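Local coordinates for protein ebony (Drosophila melanogaster, PDB 6DYM) that probably forms the peptide bond joining beta-alanine to amines such as dopamine, here as the C-terminal condensation domain of a nonribosomal peptide synthetase, at residues 62-76 with 139-151. Residues are numbered along the deposited sequence; the frame is centred on the assembly and turned at random.
Sequences FVVYDTNTDRIIGTA and CMHFMEHEVLRVA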
loop_
_atom_site.group_PDB
_atom_site.type_symbol
_atom_site.label_atom_id
_atom_site.label_comp_id
_atom_site.label_asym_id
_atom_site.label_seq_id
_atom_site.Cartn_x
_atom_site.Cartn_y
_atom_site.Cartn_z
ATOM N N PHE A 62 4.461 7.616 -7.650
ATOM C CA PHE A 62 4.043 8.060 -8.972
ATOM C C PHE A 62 2.534 7.935 -9.111
ATOM O O PHE A 62 1.866 7.274 -8.311
ATOM C CB PHE A 62 4.760 7.280 -10.090
ATOM C CG PHE A 62 4.531 5.784 -10.060
ATOM C CD1 PHE A 62 3.405 5.224 -10.648
ATOM C CD2 PHE A 62 5.464 4.939 -9.478
ATOM C CE1 PHE A 62 3.201 3.857 -10.632
ATOM C CE2 PHE A 62 5.269 3.570 -9.463
ATOM C CZ PHE A 62 4.135 3.027 -10.044
ATOM N N VAL A 63 2.005 8.601 -10.133
ATOM C CA VAL A 63 0.619 8.454 -10.549
ATOM C C VAL A 63 0.606 7.828 -11.940
ATOM O O VAL A 63 1.584 7.887 -12.691
ATOM C CB VAL A 63 -0.143 9.799 -10.545
ATOM C CG1 VAL A 63 -0.327 10.312 -9.127
ATOM C CG2 VAL A 63 0.596 10.833 -11.392
ATOM N N VAL A 64 -0.523 7.219 -12.288
ATOM C CA VAL A 64 -0.704 6.606 -13.599
ATOM C C VAL A 64 -1.766 7.398 -14.345
ATOM O O VAL A 64 -2.896 7.545 -13.862
ATOM C CB VAL A 64 -1.097 5.126 -13.495
ATOM C CG1 VAL A 64 -1.380 4.559 -14.884
ATOM C CG2 VAL A 64 0.007 4.342 -12.817
ATOM N N TYR A 65 -1.402 7.900 -15.521
ATOM C CA TYR A 65 -2.315 8.620 -16.392
ATOM C C TYR A 65 -2.895 7.676 -17.438
ATOM O O TYR A 65 -2.182 6.835 -17.992
ATOM C CB TYR A 65 -1.595 9.779 -17.092
ATOM C CG TYR A 65 -1.470 11.040 -16.256
ATOM C CD1 TYR A 65 -2.468 12.010 -16.268
ATOM C CD2 TYR A 65 -0.349 11.264 -15.465
ATOM C CE1 TYR A 65 -2.357 13.164 -15.508
ATOM C CE2 TYR A 65 -0.229 12.415 -14.700
ATOM C CZ TYR A 65 -1.235 13.361 -14.726
ATOM O OH TYR A 65 -1.122 14.507 -13.970
ATOM N N ASP A 66 -4.195 7.807 -17.690
ATOM C CA ASP A 66 -4.793 7.308 -18.928
ATOM C C ASP A 66 -4.395 8.305 -20.008
ATOM O O ASP A 66 -4.915 9.420 -20.055
ATOM C CB ASP A 66 -6.309 7.186 -18.789
ATOM C CG ASP A 66 -6.990 6.612 -20.041
ATOM O OD1 ASP A 66 -6.399 6.622 -21.144
ATOM O OD2 ASP A 66 -8.145 6.157 -19.916
ATOM N N THR A 67 -3.448 7.914 -20.868
ATOM C CA THR A 67 -2.936 8.844 -21.869
ATOM C C THR A 67 -4.000 9.248 -22.880
ATOM O O THR A 67 -3.883 10.316 -23.491
ATOM C CB THR A 67 -1.729 8.248 -22.596
ATOM O OG1 THR A 67 -2.136 7.094 -23.340
ATOM C CG2 THR A 67 -0.645 7.853 -21.599
ATOM N N ASN A 68 -5.049 8.441 -23.046
ATOM C CA ASN A 68 -6.131 8.820 -23.947
ATOM C C ASN A 68 -6.945 9.979 -23.378
ATOM O O ASN A 68 -7.294 10.912 -24.108
ATOM C CB ASN A 68 -7.026 7.612 -24.230
ATOM C CG ASN A 68 -8.208 7.954 -25.116
ATOM O OD1 ASN A 68 -9.276 8.331 -24.628
ATOM N ND2 ASN A 68 -8.026 7.820 -26.426
ATOM N N THR A 69 -7.247 9.949 -22.077
ATOM C CA THR A 69 -8.058 10.989 -21.456
ATOM C C THR A 69 -7.247 12.004 -20.662
ATOM O O THR A 69 -7.814 13.008 -20.218
ATOM C CB THR A 69 -9.111 10.371 -20.526
ATOM O OG1 THR A 69 -8.494 9.976 -19.294
ATOM C CG2 THR A 69 -9.754 9.157 -21.177
ATOM N N ASP A 70 -5.948 11.765 -20.463
ATOM C CA ASP A 70 -5.079 12.654 -19.686
ATOM C C ASP A 70 -5.566 12.826 -18.244
ATOM O O ASP A 70 -5.406 13.894 -17.650
ATOM C CB ASP A 70 -4.927 14.021 -20.363
ATOM C CG ASP A 70 -4.122 13.951 -21.651
ATOM O OD1 ASP A 70 -3.578 12.869 -21.960
ATOM O OD2 ASP A 70 -4.039 14.979 -22.359
ATOM N N ARG A 71 -6.148 11.784 -17.654
ATOM C CA ARG A 71 -6.580 11.828 -16.264
ATOM C C ARG A 71 -5.918 10.713 -15.460
ATOM O O ARG A 71 -5.553 9.665 -16.002
ATOM C CB ARG A 71 -8.102 11.719 -16.154
ATOM C CG ARG A 71 -8.840 12.870 -16.815
ATOM C CD ARG A 71 -10.322 12.856 -16.487
ATOM N NE ARG A 71 -11.027 13.943 -17.162
ATOM C CZ ARG A 71 -12.334 13.952 -17.401
ATOM N NH1 ARG A 71 -13.086 12.928 -17.021
ATOM N NH2 ARG A 71 -12.889 14.986 -18.023
ATOM N N ILE A 72 -5.775 10.948 -14.157
ATOM C CA ILE A 72 -5.122 9.995 -13.265
ATOM C C ILE A 72 -6.093 8.869 -12.937
ATOM O O ILE A 72 -7.224 9.118 -12.504
ATOM C CB ILE A 72 -4.630 10.696 -11.985
ATOM C CG1 ILE A 72 -3.518 11.698 -12.313
ATOM C CG2 ILE A 72 -4.136 9.675 -10.967
ATOM C CD1 ILE A 72 -3.003 12.459 -11.103
ATOM N N ILE A 73 -5.653 7.625 -13.136
ATOM C CA ILE A 73 -6.475 6.451 -12.861
ATOM C C ILE A 73 -5.876 5.549 -11.798
ATOM O O ILE A 73 -6.513 4.562 -11.417
ATOM C CB ILE A 73 -6.757 5.636 -14.141
ATOM C CG1 ILE A 73 -5.454 5.108 -14.741
ATOM C CG2 ILE A 73 -7.523 6.468 -15.163
ATOM C CD1 ILE A 73 -5.662 4.014 -15.769
ATOM N N GLY A 74 -4.674 5.839 -11.314
ATOM C CA GLY A 74 -4.070 5.002 -10.289
ATOM C C GLY A 74 -2.880 5.693 -9.665
ATOM O O GLY A 74 -2.365 6.685 -10.188
ATOM N N THR A 75 -2.440 5.153 -8.528
ATOM C CA THR A 75 -1.282 5.739 -7.872
ATOM C C THR A 75 -0.580 4.689 -7.019
ATOM O O THR A 75 -1.216 3.792 -6.457
ATOM C CB THR A 75 -1.665 6.964 -7.022
ATOM O OG1 THR A 75 -0.472 7.638 -6.602
ATOM C CG2 THR A 75 -2.473 6.559 -5.785
ATOM N N ALA A 76 0.741 4.816 -6.943
ATOM C CA ALA A 76 1.585 3.938 -6.138
ATOM C C ALA A 76 2.435 4.815 -5.229
ATOM O O ALA A 76 3.282 5.575 -5.712
ATOM C CB ALA A 76 2.463 3.052 -7.019
ATOM N N CYS A 139 -4.371 -1.635 -14.935
ATOM C CA CYS A 139 -3.662 -0.625 -14.157
ATOM C C CYS A 139 -2.798 -1.270 -13.076
ATOM O O CYS A 139 -1.652 -0.857 -12.863
ATOM C CB CYS A 139 -4.658 0.364 -13.549
ATOM S SG CYS A 139 -3.904 1.865 -12.866
ATOM N N MET A 140 -3.316 -2.304 -12.404
ATOM C CA MET A 140 -2.529 -2.984 -11.377
ATOM C C MET A 140 -1.272 -3.609 -11.969
ATOM O O MET A 140 -0.176 -3.465 -11.410
ATOM C CB MET A 140 -3.380 -4.047 -10.679
ATOM C CG MET A 140 -4.486 -3.478 -9.798
ATOM S SD MET A 140 -3.850 -2.487 -8.427
ATOM C CE MET A 140 -3.451 -3.775 -7.245
ATOM N N HIS A 141 -1.409 -4.313 -13.100
ATOM C CA HIS A 141 -0.235 -4.869 -13.772
ATOM C C HIS A 141 0.763 -3.768 -14.120
ATOM O O HIS A 141 1.978 -3.944 -13.971
ATOM C CB HIS A 141 -0.650 -5.625 -15.043
ATOM C CG HIS A 141 -1.094 -7.042 -14.804
ATOM N ND1 HIS A 141 -0.237 -8.034 -14.380
ATOM C CD2 HIS A 141 -2.304 -7.632 -14.952
ATOM C CE1 HIS A 141 -0.902 -9.170 -14.261
ATOM N NE2 HIS A 141 -2.160 -8.953 -14.601
ATOM N N PHE A 142 0.261 -2.618 -14.576
ATOM C CA PHE A 142 1.138 -1.523 -14.981
ATOM C C PHE A 142 1.888 -0.944 -13.787
ATOM O O PHE A 142 3.100 -0.711 -13.852
ATOM C CB PHE A 142 0.311 -0.443 -15.683
ATOM C CG PHE A 142 1.124 0.688 -16.245
ATOM C CD1 PHE A 142 1.717 0.582 -17.494
ATOM C CD2 PHE A 142 1.279 1.868 -15.536
ATOM C CE1 PHE A 142 2.461 1.629 -18.017
ATOM C CE2 PHE A 142 2.021 2.919 -16.053
ATOM C CZ PHE A 142 2.612 2.801 -17.292
ATOM N N MET A 143 1.181 -0.692 -12.685
ATOM C CA MET A 143 1.843 -0.152 -11.500
ATOM C C MET A 143 2.815 -1.160 -10.901
ATOM O O MET A 143 3.884 -0.786 -10.410
ATOM C CB MET A 143 0.812 0.248 -10.455
ATOM C CG MET A 143 -0.151 1.306 -10.928
ATOM S SD MET A 143 -1.017 2.040 -9.548
ATOM C CE MET A 143 -2.293 0.830 -9.242
ATOM N N GLU A 144 2.450 -2.439 -10.910
ATOM C CA GLU A 144 3.361 -3.464 -10.417
ATOM C C GLU A 144 4.651 -3.475 -11.226
ATOM O O GLU A 144 5.751 -3.609 -10.672
ATOM C CB GLU A 144 2.659 -4.817 -10.485
ATOM C CG GLU A 144 3.500 -5.996 -10.094
ATOM C CD GLU A 144 4.261 -5.782 -8.797
ATOM O OE1 GLU A 144 5.476 -6.095 -8.788
ATOM O OE2 GLU A 144 3.652 -5.313 -7.823
ATOM N N HIS A 145 4.528 -3.340 -12.548
ATOM C CA HIS A 145 5.690 -3.290 -13.425
ATOM C C HIS A 145 6.516 -2.034 -13.181
ATOM O O HIS A 145 7.747 -2.084 -13.222
ATOM C CB HIS A 145 5.226 -3.368 -14.889
ATOM C CG HIS A 145 6.320 -3.234 -15.907
ATOM N ND1 HIS A 145 6.771 -2.012 -16.362
ATOM C CD2 HIS A 145 7.014 -4.172 -16.598
ATOM C CE1 HIS A 145 7.714 -2.202 -17.268
ATOM N NE2 HIS A 145 7.880 -3.503 -17.430
ATOM N N GLU A 146 5.862 -0.899 -12.925
ATOM C CA GLU A 146 6.603 0.345 -12.748
ATOM C C GLU A 146 7.250 0.453 -11.372
ATOM O O GLU A 146 8.305 1.084 -11.241
ATOM C CB GLU A 146 5.690 1.546 -12.992
ATOM C CG GLU A 146 5.373 1.770 -14.465
ATOM C CD GLU A 146 6.629 1.910 -15.308
ATOM O OE1 GLU A 146 7.417 2.849 -15.050
ATOM O OE2 GLU A 146 6.832 1.077 -16.222
ATOM N N VAL A 147 6.646 -0.130 -10.336
ATOM C CA VAL A 147 7.304 -0.140 -9.031
ATOM C C VAL A 147 8.629 -0.889 -9.122
ATOM O O VAL A 147 9.651 -0.445 -8.583
ATOM C CB VAL A 147 6.373 -0.739 -7.961
ATOM C CG1 VAL A 147 7.136 -0.978 -6.666
ATOM C CG2 VAL A 147 5.198 0.193 -7.706
ATOM N N LEU A 148 8.637 -2.020 -9.832
ATOM C CA LEU A 148 9.882 -2.746 -10.070
ATOM C C LEU A 148 10.913 -1.855 -10.754
ATOM O O LEU A 148 12.085 -1.838 -10.363
ATOM C CB LEU A 148 9.604 -3.999 -10.908
ATOM C CG LEU A 148 8.827 -5.129 -10.215
ATOM C CD1 LEU A 148 8.229 -6.136 -11.201
ATOM C CD2 LEU A 148 9.693 -5.838 -9.179
ATOM N N ARG A 149 10.486 -1.092 -11.765
ATOM C CA ARG A 149 11.407 -0.225 -12.495
ATOM C C ARG A 149 11.995 0.853 -11.594
ATOM O O ARG A 149 13.191 1.159 -11.677
ATOM C CB ARG A 149 10.688 0.415 -13.683
ATOM C CG ARG A 149 11.607 0.880 -14.795
ATOM C CD ARG A 149 10.915 1.893 -15.697
ATOM N NE ARG A 149 10.508 3.083 -14.957
ATOM C CZ ARG A 149 11.325 4.085 -14.654
ATOM N NH1 ARG A 149 12.595 4.040 -15.032
ATOM N NH2 ARG A 149 10.872 5.131 -13.973
ATOM N N VAL A 150 11.164 1.461 -10.746
ATOM C CA VAL A 150 11.662 2.480 -9.827
ATOM C C VAL A 150 12.690 1.874 -8.881
ATOM O O VAL A 150 13.744 2.466 -8.621
ATOM C CB VAL A 150 10.488 3.128 -9.069
ATOM C CG1 VAL A 150 10.992 4.017 -7.925
ATOM C CG2 VAL A 150 9.611 3.918 -10.036
ATOM N N ALA A 151 12.419 0.663 -8.389
ATOM C CA ALA A 151 13.331 0.002 -7.461
ATOM C C ALA A 151 14.726 -0.162 -8.061
ATOM O O ALA A 151 15.728 0.190 -7.425
ATOM C CB ALA A 151 12.751 -1.350 -7.047
#
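Gly-74 and Ala-76 come nearest in backbone to Cys-139 and Met-143, where strand 71-76 runs 32° from the direction of helix 139-151, the short-segment axes 9.1 Å apart; strand 62-66, paired antiparallel with it, also faces the helix. Phe-62 reaches furthest along the helix. With CG between the backbone N and the carbonyl carbon (chi1 59°), its ring presents CZ to Glu-146 CB at 3.6 Å, while Val-147 CG2 meets the ring edge, 3.8 Å from CE2. Ala-76 CB covers one face of the same ring. Next along, Val-64 straddles two helix residues: CG2 lies 3.6 Å from Met-143 CG, and CG1 is 3.8 Å from Phe-142 CD2. Met-143, extended at chi2 (-164°), carries SD to the strand backbone, 3.6 Å from Thr-75 O. The strand order is consistent with a GNAT-like acyltransferase fold, and helix 133-153, which follows strand 119-127, packs on one face of the sheet; Met-125 of that strand also touches Met-143 and Val-147. A classic beta bulge sets Ile-73 and Gly-74 opposite Val-64; a CB on Gly-74 would run into Cys-139 SG. On the helix, Glu-146 OE2 accepts from His-145 ND1 on the anti side of the carboxylate, and OE1 takes Arg-149 NE on the syn side in a salt bridge (3.1 Å). With an alanine here CB would still meet Phe-62, but Arg-149 and His-145 would probably lose this acceptor and Phe-142 the CG packed on one ring face.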